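PDB 6DET: Tv2483 from Treponema vincentii, which binds L-arginine with high selectivity as a lipoprotein of the family 3 solute-binding proteins, probably delivering it to an ABC transporter. Local coordinates for residues K170-I175 with Y179-S184. Numbering follows the deposited sequence.
Sequences KAMATI and YEALDS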
# COMPACT_ATOMS: atom_id res chain seq x y z
N LYS A 170 9.36 -10.98 -12.94
CA LYS A 170 8.06 -11.60 -13.21
C LYS A 170 7.01 -10.86 -12.40
O LYS A 170 7.11 -10.79 -11.17
CB LYS A 170 8.05 -13.09 -12.86
CG LYS A 170 8.71 -13.96 -13.91
CD LYS A 170 8.59 -15.43 -13.56
CE LYS A 170 9.31 -16.27 -14.60
NZ LYS A 170 8.78 -16.04 -15.97
N ALA A 171 6.00 -10.33 -13.08
CA ALA A 171 4.91 -9.61 -12.44
C ALA A 171 3.75 -10.55 -12.19
O ALA A 171 3.33 -11.28 -13.10
CB ALA A 171 4.46 -8.42 -13.29
N MET A 172 3.23 -10.54 -10.97
CA MET A 172 2.14 -11.40 -10.56
C MET A 172 0.98 -10.58 -10.00
O MET A 172 1.14 -9.42 -9.61
CB MET A 172 2.65 -12.42 -9.55
CG MET A 172 3.98 -12.98 -10.02
SD MET A 172 4.43 -14.56 -9.29
CE MET A 172 5.55 -15.18 -10.55
N ALA A 173 -0.20 -11.20 -9.96
CA ALA A 173 -1.43 -10.47 -9.67
C ALA A 173 -1.77 -10.37 -8.19
O ALA A 173 -2.58 -9.52 -7.81
CB ALA A 173 -2.61 -11.15 -10.39
N THR A 174 -1.22 -11.25 -7.34
CA THR A 174 -1.45 -11.16 -5.91
C THR A 174 -0.15 -11.36 -5.13
O THR A 174 0.86 -11.85 -5.64
CB THR A 174 -2.46 -12.20 -5.40
OG1 THR A 174 -1.85 -13.50 -5.40
CG2 THR A 174 -3.71 -12.24 -6.28
N ILE A 175 -0.24 -11.05 -3.84
CA ILE A 175 0.91 -11.26 -2.96
C ILE A 175 1.12 -12.75 -2.73
O ILE A 175 2.26 -13.23 -2.66
CB ILE A 175 0.71 -10.49 -1.65
CG1 ILE A 175 0.66 -8.97 -1.91
CG2 ILE A 175 1.81 -10.84 -0.64
CD1 ILE A 175 0.12 -8.17 -0.72
N TYR A 179 4.75 -15.60 -3.09
CA TYR A 179 5.30 -16.62 -2.21
C TYR A 179 5.19 -18.00 -2.83
O TYR A 179 6.06 -18.86 -2.60
CB TYR A 179 4.61 -16.58 -0.85
CG TYR A 179 5.08 -15.42 -0.00
CD1 TYR A 179 6.25 -15.53 0.74
CD2 TYR A 179 4.36 -14.23 0.06
CE1 TYR A 179 6.70 -14.50 1.49
CE2 TYR A 179 4.82 -13.16 0.83
CZ TYR A 179 6.00 -13.31 1.54
OH TYR A 179 6.51 -12.30 2.32
N GLU A 180 4.16 -18.22 -3.64
CA GLU A 180 4.03 -19.51 -4.33
C GLU A 180 5.16 -19.71 -5.32
O GLU A 180 5.70 -20.81 -5.44
CB GLU A 180 2.69 -19.58 -5.07
CG GLU A 180 1.49 -19.71 -4.17
CD GLU A 180 0.19 -19.44 -4.90
OE1 GLU A 180 0.20 -19.39 -6.15
OE2 GLU A 180 -0.84 -19.26 -4.22
N ALA A 181 5.52 -18.66 -6.07
CA ALA A 181 6.64 -18.77 -7.00
C ALA A 181 7.95 -18.96 -6.24
O ALA A 181 8.83 -19.70 -6.68
CB ALA A 181 6.70 -17.53 -7.89
N LEU A 182 8.07 -18.31 -5.07
CA LEU A 182 9.27 -18.47 -4.25
C LEU A 182 9.37 -19.90 -3.72
O LEU A 182 10.45 -20.49 -3.72
CB LEU A 182 9.26 -17.46 -3.10
CG LEU A 182 10.59 -17.30 -2.35
CD1 LEU A 182 11.70 -16.86 -3.28
CD2 LEU A 182 10.45 -16.35 -1.18
N ASP A 183 8.25 -20.46 -3.26
CA ASP A 183 8.23 -21.87 -2.89
C ASP A 183 8.44 -22.76 -4.11
O ASP A 183 9.06 -23.83 -4.00
CB ASP A 183 6.90 -22.21 -2.21
CG ASP A 183 6.62 -21.35 -0.98
OD1 ASP A 183 7.55 -20.73 -0.43
OD2 ASP A 183 5.44 -21.29 -0.55
N SER A 184 7.96 -22.33 -5.28
CA SER A 184 8.01 -23.16 -6.48
C SER A 184 9.41 -23.25 -7.06
O SER A 184 9.76 -24.27 -7.67
CB SER A 184 7.08 -22.61 -7.56
OG SER A 184 5.71 -22.73 -7.21
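The methyl CE of M172 presses on CB of A181 at 3.7 Å, and SD of M172 lies 4.0 Å from that same CB of A181. With CG anti to the carbonyl carbon (chi1 -44°) and the chain extended beyond it, the thioether crosses from the end of strand 167-172 to the helix that comes next, 175-184. A181 also rests on T186 and C187, while M172 touches A146 of the parallel neighbouring strand as well as Q177 and L178, so this is the closely packed part of the contact.

Nearer the helix start the fit is looser. CG2 of I175 lies 4.1 Å from CE2 of Y179, the two side chains running alongside each other. The O of I175 sits at the edge of the tyrosine ring, 3.6 Å from CD2, and accepts a weak i to i+4 helical bond from Y179 N at 3.5 Å, although the N-H points at it fairly straight (158°). Y179 packs further on I190, V192 and the ring of Y207. On the exposed side, E180 and S184 bond within the helix: OG of S184 reaches O of E180 at 2.6 Å, on the opposite face of that carbonyl from S184 N.

T174 is the N-cap, its OG1 accepting from Q177 N. This is the strand-to-helix turn of a beta-alpha unit in one lobe of the solute-binding fold, and the I175 side chain comes about 4 Å from the bound arginine. Across the contact, the two apolar meetings are joined by a single weak helical hydrogen bond, so dispersion probably holds strand end and helix together more than polar bonding does.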